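Local coordinates for MMACHC-like protein (Caenorhabditis elegans, PDB 5UJC) that binds cobalamin and probably carries out the reductive removal of its upper ligand, taking cyanide or alkyl groups off vitamin B12 during its intracellular trafficking, at residues E220-N225 / S229-F234; R239-S242 / F248-R251. One frame throughout, in Å; residues are numbered along the deposited sequence.

How the contacts relate
Contact 1 comes first along the chain: helix 212-225 ends its course, three residues intervene, and residues 229-234 fold back on its last turns, closing a short loop. Contact 2 opens only after contact 1 has closed. Residues 239-242 lead into helix 243-250, and Phe249, near its far end, turns its ring back toward Tyr241, so the loop closed is the helix itself. The two contacts stand in series, neither enclosing nor crossing the other, with centres about 12 Å apart. Asp233 OD1 and Arg240 NE form a salt bridge of 2.8 Å between them, and Arg232 packs on Tyr241. Together they join helix 212-225, the connection after it and helix 243-250, beside the cobalamin that Phe222, Asn223 and Phe249 reach.

Contact 1 (E220-N225 / S229-F234); sequences EKFNYN and SGFRDF
Phe222 drives the edge of its ring into one face of Phe231, a tilted edge-to-face pair with centroids 4.8 Å apart and planes at 54°. CD1 of Phe222 does most of the touching: it sits over the centre of the Phe231 ring, 3.6 Å from CE2 of Phe231. With CG anti to the backbone N (chi1 179°), Phe222 turns its ring across that of Phe231 in the 3-10 turn. The opposite face of Phe231 carries Arg232 CG, offset toward the rim, and Phe231 CZ lies over the guanidinium of Arg232. That guanidinium is steadied in its own plane by NE of Arg232 donating to Ser229 OG at 2.9 Å, in a nearly straight bond (162°). Phe231 is thus sandwiched, and an alanine here would probably leave the Phe222 edge without its aromatic face and Arg232 without the ring beneath it. The backbones join through a water that donates to Lys221 O at 2.9 Å and accepts from Phe231 N at 3.0 Å. Lys221 bends at chi2 and chi3 past Gly230, its NZ paired with Asp228, while its CG meets the edge of the Phe234 ring, 4.3 Å from CE1 of Phe234. Asn223 OD1 is hydrogen-bonded to N45 of the methylcobalamin; Phe222 is part of the same pocket wall, and Phe231 backs it from the second shell, joining helix 212-225 to its following 3-10 turn.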
ATOM      1  N   GLU A 220      11.499  -6.175 -14.366  1.00 11.96           N
ATOM      2  CA  GLU A 220      11.877  -5.240 -15.431  1.00 12.30           C
ATOM      3  C   GLU A 220      10.691  -4.367 -15.867  1.00 11.87           C
ATOM      4  O   GLU A 220      10.844  -3.172 -16.039  1.00 13.92           O
ATOM      5  CB  GLU A 220      12.478  -5.978 -16.618  1.00 14.13           C
ATOM      6  CG  GLU A 220      13.856  -6.591 -16.284  1.00 15.68           C
ATOM      7  CD  GLU A 220      14.528  -7.299 -17.440  1.00 23.69           C
ATOM      8  OE1 GLU A 220      14.089  -7.130 -18.585  1.00 32.29           O
ATOM      9  OE2 GLU A 220      15.541  -8.009 -17.198  1.00 27.90           O
ATOM     10  N   LYS A 221       9.519  -4.965 -16.031  1.00 11.48           N
ATOM     11  CA  LYS A 221       8.331  -4.194 -16.435  1.00 13.10           C
ATOM     12  C   LYS A 221       7.994  -3.146 -15.376  1.00 11.99           C
ATOM     13  O   LYS A 221       7.593  -2.028 -15.687  1.00 12.85           O
ATOM     14  CB  LYS A 221       7.130  -5.114 -16.665  1.00 14.06           C
ATOM     15  CG  LYS A 221       7.158  -5.890 -17.991  1.00 17.96           C
ATOM     16  CD  LYS A 221       6.940  -4.983 -19.222  1.00 23.38           C
ATOM     17  CE  LYS A 221       5.731  -4.034 -19.089  1.00 28.95           C
ATOM     18  NZ  LYS A 221       5.325  -3.391 -20.381  1.00 31.84           N
ATOM     19  N   PHE A 222       8.169  -3.514 -14.122  1.00 10.67           N
ATOM     20  CA  PHE A 222       7.911  -2.598 -13.004  1.00 10.28           C
ATOM     21  C   PHE A 222       8.922  -1.436 -13.008  1.00 11.54           C
ATOM     22  O   PHE A 222       8.545  -0.272 -12.981  1.00 14.30           O
ATOM     23  CB  PHE A 222       7.969  -3.379 -11.689  1.00 10.39           C
ATOM     24  CG  PHE A 222       7.749  -2.539 -10.443  1.00 10.52           C
ATOM     25  CD1 PHE A 222       6.637  -1.707 -10.323  1.00 10.30           C
ATOM     26  CD2 PHE A 222       8.634  -2.628  -9.366  1.00 10.56           C
ATOM     27  CE1 PHE A 222       6.431  -0.988  -9.170  1.00 10.68           C
ATOM     28  CE2 PHE A 222       8.413  -1.905  -8.217  1.00 10.63           C
ATOM     29  CZ  PHE A 222       7.305  -1.103  -8.115  1.00 11.45           C
ATOM     30  N   ASN A 223      10.202  -1.754 -13.011  1.00 10.86           N
ATOM     31  CA  ASN A 223      11.213  -0.711 -12.878  1.00 10.88           C
ATOM     32  C   ASN A 223      11.360   0.164 -14.106  1.00 12.88           C
ATOM     33  O   ASN A 223      11.621   1.362 -13.972  1.00 14.20           O
ATOM     34  CB  ASN A 223      12.543  -1.299 -12.479  1.00 11.44           C
ATOM     35  CG  ASN A 223      12.573  -1.663 -11.004  1.00 10.27           C
ATOM     36  OD1 ASN A 223      12.581  -0.775 -10.138  1.00 11.40           O
ATOM     37  ND2 ASN A 223      12.501  -2.965 -10.706  1.00 11.23           N
ATOM     38  N   TYR A 224      11.194  -0.427 -15.297  1.00 11.79           N
ATOM     39  CA  TYR A 224      11.474   0.279 -16.568  1.00 12.71           C
ATOM     40  C   TYR A 224      10.224   0.826 -17.259  1.00 13.81           C
ATOM     41  O   TYR A 224      10.340   1.728 -18.093  1.00 16.33           O
ATOM     42  CB  TYR A 224      12.206  -0.641 -17.533  1.00 14.58           C
ATOM     43  CG  TYR A 224      13.494  -1.243 -16.990  1.00 15.16           C
ATOM     44  CD1 TYR A 224      14.285  -0.560 -16.051  1.00 16.24           C
ATOM     45  CD2 TYR A 224      13.960  -2.453 -17.479  1.00 16.84           C
ATOM     46  CE1 TYR A 224      15.480  -1.098 -15.599  1.00 16.37           C
ATOM     47  CE2 TYR A 224      15.135  -2.997 -17.019  1.00 17.71           C
ATOM     48  CZ  TYR A 224      15.890  -2.326 -16.079  1.00 16.30           C
ATOM     49  OH  TYR A 224      17.080  -2.883 -15.669  1.00 21.03           O
ATOM     50  N   ASN A 225       9.035   0.277 -16.939  1.00 11.91           N
ATOM     51  CA  ASN A 225       7.829   0.539 -17.741  1.00 13.50           C
ATOM     52  C   ASN A 225       6.576   0.725 -16.895  1.00 11.63           C
ATOM     53  O   ASN A 225       5.482   0.584 -17.393  1.00 13.04           O
ATOM     54  CB  ASN A 225       7.591  -0.621 -18.722  1.00 15.60           C
ATOM     55  CG  ASN A 225       8.746  -0.829 -19.670  1.00 24.22           C
ATOM     56  OD1 ASN A 225       9.442  -1.835 -19.604  1.00 33.76           O
ATOM     57  ND2 ASN A 225       8.995   0.139 -20.484  1.00 29.80           N
ATOM     58  N   SER A 229       1.544   0.202 -16.557  1.00 11.09           N
ATOM     59  CA  SER A 229       0.829  -0.699 -15.640  1.00 11.60           C
ATOM     60  C   SER A 229       0.855  -2.178 -16.033  1.00 10.85           C
ATOM     61  O   SER A 229       0.216  -2.975 -15.372  1.00 11.08           O
ATOM     62  CB  SER A 229      -0.628  -0.245 -15.434  1.00 11.99           C
ATOM     63  OG  SER A 229      -0.722   0.792 -14.455  1.00 11.83           O
ATOM     64  N   GLY A 230       1.680  -2.566 -17.017  1.00 11.50           N
ATOM     65  CA  GLY A 230       1.770  -3.979 -17.388  1.00 12.81           C
ATOM     66  C   GLY A 230       2.197  -4.882 -16.231  1.00 11.40           C
ATOM     67  O   GLY A 230       1.747  -6.022 -16.112  1.00 12.15           O
ATOM     68  N   PHE A 231       3.067  -4.369 -15.372  1.00 10.90           N
ATOM     69  CA  PHE A 231       3.553  -5.147 -14.246  1.00  9.84           C
ATOM     70  C   PHE A 231       2.411  -5.605 -13.337  1.00  9.73           C
ATOM     71  O   PHE A 231       2.539  -6.594 -12.614  1.00 10.91           O
ATOM     72  CB  PHE A 231       4.602  -4.369 -13.424  1.00 11.06           C
ATOM     73  CG  PHE A 231       4.017  -3.233 -12.571  1.00  9.38           C
ATOM     74  CD1 PHE A 231       3.804  -1.959 -13.096  1.00  9.06           C
ATOM     75  CD2 PHE A 231       3.677  -3.462 -11.252  1.00  9.31           C
ATOM     76  CE1 PHE A 231       3.287  -0.957 -12.311  1.00  9.46           C
ATOM     77  CE2 PHE A 231       3.169  -2.462 -10.461  1.00 10.36           C
ATOM     78  CZ  PHE A 231       2.984  -1.202 -10.981  1.00 10.41           C
ATOM     79  N   ARG A 232       1.313  -4.847 -13.340  1.00  9.24           N
ATOM     80  CA  ARG A 232       0.224  -5.148 -12.419  1.00  8.50           C
ATOM     81  C   ARG A 232      -0.513  -6.430 -12.761  1.00  8.57           C
ATOM     82  O   ARG A 232      -1.210  -7.002 -11.897  1.00  9.40           O
ATOM     83  CB  ARG A 232      -0.766  -3.980 -12.339  1.00  8.96           C
ATOM     84  CG  ARG A 232      -0.138  -2.641 -11.958  1.00  8.83           C
ATOM     85  CD  ARG A 232      -1.188  -1.552 -11.832  1.00  9.44           C
ATOM     86  NE  ARG A 232      -0.631  -0.213 -11.784  1.00 10.32           N
ATOM     87  CZ  ARG A 232      -0.250   0.411 -10.672  1.00  9.43           C
ATOM     88  NH1 ARG A 232      -0.329  -0.196  -9.488  1.00  9.21           N
ATOM     89  NH2 ARG A 232       0.221   1.645 -10.747  1.00 10.62           N
ATOM     90  N   ASP A 233      -0.416  -6.851 -14.025  1.00  9.38           N
ATOM     91  CA  ASP A 233      -1.166  -8.011 -14.498  1.00 10.60           C
ATOM     92  C   ASP A 233      -0.433  -9.331 -14.368  1.00 10.47           C
ATOM     93  O   ASP A 233      -0.961 -10.376 -14.751  1.00 11.89           O
ATOM     94  CB  ASP A 233      -1.622  -7.774 -15.940  1.00 12.20           C
ATOM     95  CG  ASP A 233      -2.740  -6.808 -16.022  1.00 12.80           C
ATOM     96  OD1 ASP A 233      -3.591  -6.825 -15.100  1.00 13.18           O
ATOM     97  OD2 ASP A 233      -2.797  -6.044 -17.005  1.00 16.57           O
ATOM     98  N   PHE A 234       0.755  -9.321 -13.765  1.00 10.94           N
ATOM     99  CA  PHE A 234       1.397 -10.588 -13.421  1.00 11.46           C
ATOM    100  C   PHE A 234       0.584 -11.300 -12.338  1.00 12.89           C
ATOM    101  O   PHE A 234       0.104 -10.661 -11.397  1.00 14.21           O
ATOM    102  CB  PHE A 234       2.851 -10.375 -13.033  1.00 11.71           C
ATOM    103  CG  PHE A 234       3.739 -10.151 -14.213  1.00 12.48           C
ATOM    104  CD1 PHE A 234       3.854  -8.895 -14.772  1.00 15.30           C
ATOM    105  CD2 PHE A 234       4.377 -11.210 -14.819  1.00 15.10           C
ATOM    106  CE1 PHE A 234       4.619  -8.693 -15.903  1.00 16.22           C
ATOM    107  CE2 PHE A 234       5.172 -11.010 -15.934  1.00 15.80           C
ATOM    108  CZ  PHE A 234       5.281  -9.756 -16.484  1.00 16.39           C
TER
HETATM  109  O   HOH W   1       4.804  -2.190 -16.378  1.00 13.18           O

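Contact 2 (R239-S242 / F248-R251); sequences RRYS and FFGR
Tyr241 and Phe249 meet through one ring corner each, Tyr241 CE2 lying 3.9 Å from Phe249 CD2. The ring centroids are 6.0 Å apart and the planes inclined at 39°, which is neither a stack nor an edge-to-face pair. Both residues take the same first torsion: CG stands anti to the carbonyl carbon, beside the backbone N, with chi1 -76° in Tyr241 and -72° in Phe249. With the CA atoms of Tyr241 and Phe249 10.0 Å apart, the contact between the segments is made by these two rings, and the side chains cross at about a right angle. The small burial, 65 Å² over both sides, agrees with a touch at the rims. Each ring also has other neighbours. Phe248 CD1 rests on one face of Phe249, toward the rim, 3.7 Å above its plane, while Tyr241 meets His183 edge-to-face and has Arg232 packed on the same CE2 that touches Phe249. The hydroxyl of Tyr241 is hydrogen-bonded to a tartrate, probably from the crystallisation liquor. Phe249 belongs to the methylcobalamin pocket, and its backbone O is hydrogen-bonded to N40 of the ligand. No hydrogen bond links the two segments, so the chemistry here is apolar: the touch places Tyr241 next to a pocket residue but brings no directional bond of its own, the polar end of Tyr241 being bound elsewhere.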
ATOM      1  N   ARG A 239      -9.518  -8.784 -10.754  1.00 15.59           N
ATOM      2  CA  ARG A 239      -9.931  -7.530 -10.143  0.50 12.94           C
ATOM      3  C   ARG A 239      -8.775  -6.532 -10.252  1.00 10.69           C
ATOM      4  O   ARG A 239      -7.680  -6.769  -9.737  1.00 11.69           O
ATOM      5  CB  ARG A 239     -10.361  -7.759  -8.692  0.50 14.79           C
ATOM      6  CG  ARG A 239     -11.559  -8.711  -8.566  0.50 17.72           C
ATOM      7  CD  ARG A 239     -11.798  -9.155  -7.134  0.50 20.17           C
ATOM      8  NE  ARG A 239     -12.338  -8.077  -6.314  0.50 26.81           N
ATOM      9  CZ  ARG A 239     -12.460  -8.132  -4.991  0.50 27.20           C
ATOM     10  NH1 ARG A 239     -12.093  -9.219  -4.330  0.50 25.42           N
ATOM     11  NH2 ARG A 239     -12.926  -7.094  -4.332  0.50 29.13           N
ATOM     12  N   ARG A 240      -9.008  -5.458 -11.014  1.00 10.74           N
ATOM     13  CA  ARG A 240      -7.943  -4.601 -11.509  1.00 10.12           C
ATOM     14  C   ARG A 240      -8.303  -3.132 -11.334  1.00  9.10           C
ATOM     15  O   ARG A 240      -9.474  -2.782 -11.181  1.00 10.70           O
ATOM     16  CB  ARG A 240      -7.715  -4.897 -13.007  1.00 10.44           C
ATOM     17  CG  ARG A 240      -7.297  -6.330 -13.277  1.00 11.26           C
ATOM     18  CD  ARG A 240      -7.338  -6.703 -14.745  1.00 13.06           C
ATOM     19  NE  ARG A 240      -6.301  -6.046 -15.512  1.00 13.38           N
ATOM     20  CZ  ARG A 240      -6.502  -5.087 -16.415  1.00 15.85           C
ATOM     21  NH1 ARG A 240      -7.728  -4.609 -16.673  1.00 22.59           N
ATOM     22  NH2 ARG A 240      -5.471  -4.585 -17.052  1.00 21.33           N
ATOM     23  N   TYR A 241      -7.292  -2.279 -11.323  1.00  8.80           N
ATOM     24  CA  TYR A 241      -7.504  -0.842 -11.419  1.00  8.55           C
ATOM     25  C   TYR A 241      -8.298  -0.525 -12.703  1.00  8.27           C
ATOM     26  O   TYR A 241      -8.062  -1.129 -13.749  1.00 10.11           O
ATOM     27  CB  TYR A 241      -6.184  -0.102 -11.515  1.00  8.70           C
ATOM     28  CG  TYR A 241      -5.340   0.072 -10.227  1.00  8.33           C
ATOM     29  CD1 TYR A 241      -5.712  -0.473  -9.010  1.00  9.02           C
ATOM     30  CD2 TYR A 241      -4.180   0.819 -10.271  1.00  9.27           C
ATOM     31  CE1 TYR A 241      -4.945  -0.246  -7.860  1.00  9.35           C
ATOM     32  CE2 TYR A 241      -3.430   1.078  -9.132  1.00  8.67           C
ATOM     33  CZ  TYR A 241      -3.817   0.550  -7.932  1.00  9.30           C
ATOM     34  OH  TYR A 241      -3.068   0.814  -6.788  1.00 10.56           O
ATOM     35  N   SER A 242      -9.156   0.490 -12.635  1.00  8.16           N
ATOM     36  CA  SER A 242      -9.806   1.013 -13.820  1.00  9.07           C
ATOM     37  C   SER A 242      -8.804   1.679 -14.748  1.00  8.77           C
ATOM     38  O   SER A 242      -7.684   2.018 -14.359  1.00  9.74           O
ATOM     39  CB  SER A 242     -10.862   2.020 -13.420  1.00  8.67           C
ATOM     40  OG  SER A 242     -10.261   3.208 -12.924  1.00  9.31           O
ATOM     41  N   PHE A 248      -4.321   7.900 -14.001  1.00  8.89           N
ATOM     42  CA  PHE A 248      -4.016   8.782 -12.882  1.00  9.08           C
ATOM     43  C   PHE A 248      -2.621   8.468 -12.289  1.00  8.78           C
ATOM     44  O   PHE A 248      -1.763   9.346 -12.193  1.00  9.62           O
ATOM     45  CB  PHE A 248      -5.124   8.624 -11.830  1.00  8.77           C
ATOM     46  CG  PHE A 248      -4.994   9.524 -10.646  1.00  8.75           C
ATOM     47  CD1 PHE A 248      -4.299   9.115  -9.507  1.00  8.75           C
ATOM     48  CD2 PHE A 248      -5.645  10.761 -10.618  1.00  9.13           C
ATOM     49  CE1 PHE A 248      -4.246   9.917  -8.391  1.00  9.90           C
ATOM     50  CE2 PHE A 248      -5.574  11.559  -9.497  1.00 10.57           C
ATOM     51  CZ  PHE A 248      -4.886  11.132  -8.383  1.00 10.15           C
ATOM     52  N   PHE A 249      -2.399   7.229 -11.896  1.00  8.88           N
ATOM     53  CA  PHE A 249      -1.140   6.890 -11.228  1.00  8.70           C
ATOM     54  C   PHE A 249       0.039   6.801 -12.176  1.00  9.07           C
ATOM     55  O   PHE A 249       1.184   6.864 -11.746  1.00 10.89           O
ATOM     56  CB  PHE A 249      -1.278   5.610 -10.403  1.00  9.15           C
ATOM     57  CG  PHE A 249      -2.106   5.788  -9.146  1.00  9.94           C
ATOM     58  CD1 PHE A 249      -1.767   6.739  -8.208  1.00 10.41           C
ATOM     59  CD2 PHE A 249      -3.197   4.956  -8.888  1.00 10.16           C
ATOM     60  CE1 PHE A 249      -2.513   6.879  -7.043  1.00 11.15           C
ATOM     61  CE2 PHE A 249      -3.937   5.088  -7.744  1.00 11.14           C
ATOM     62  CZ  PHE A 249      -3.584   6.054  -6.801  1.00 11.57           C
ATOM     63  N   GLY A 250      -0.214   6.710 -13.468  1.00  9.66           N
ATOM     64  CA  GLY A 250       0.879   6.744 -14.452  1.00 12.11           C
ATOM     65  C   GLY A 250       1.421   8.143 -14.745  1.00 11.98           C
ATOM     66  O   GLY A 250       2.474   8.288 -15.386  1.00 18.96           O
ATOM     67  N   ARG A 251       0.698   9.169 -14.318  1.00 11.13           N
ATOM     68  CA  ARG A 251       1.072  10.558 -14.565  1.00 12.46           C
ATOM     69  C   ARG A 251       1.771  11.159 -13.381  1.00 12.30           C
ATOM     70  O   ARG A 251       1.479  10.804 -12.251  1.00 13.19           O
ATOM     71  CB  ARG A 251      -0.178  11.427 -14.826  1.00 15.09           C
ATOM     72  CG  ARG A 251      -0.832  11.177 -16.145  1.00 15.99           C
ATOM     73  CD  ARG A 251      -1.986  12.092 -16.301  1.00 16.39           C
ATOM     74  NE  ARG A 251      -2.696  11.893 -17.555  1.00 20.16           N
ATOM     75  CZ  ARG A 251      -3.481  12.797 -18.125  1.00 24.58           C
ATOM     76  NH1 ARG A 251      -3.659  14.028 -17.569  1.00 25.30           N
ATOM     77  NH2 ARG A 251      -4.085  12.497 -19.249  1.00 30.61           N
TER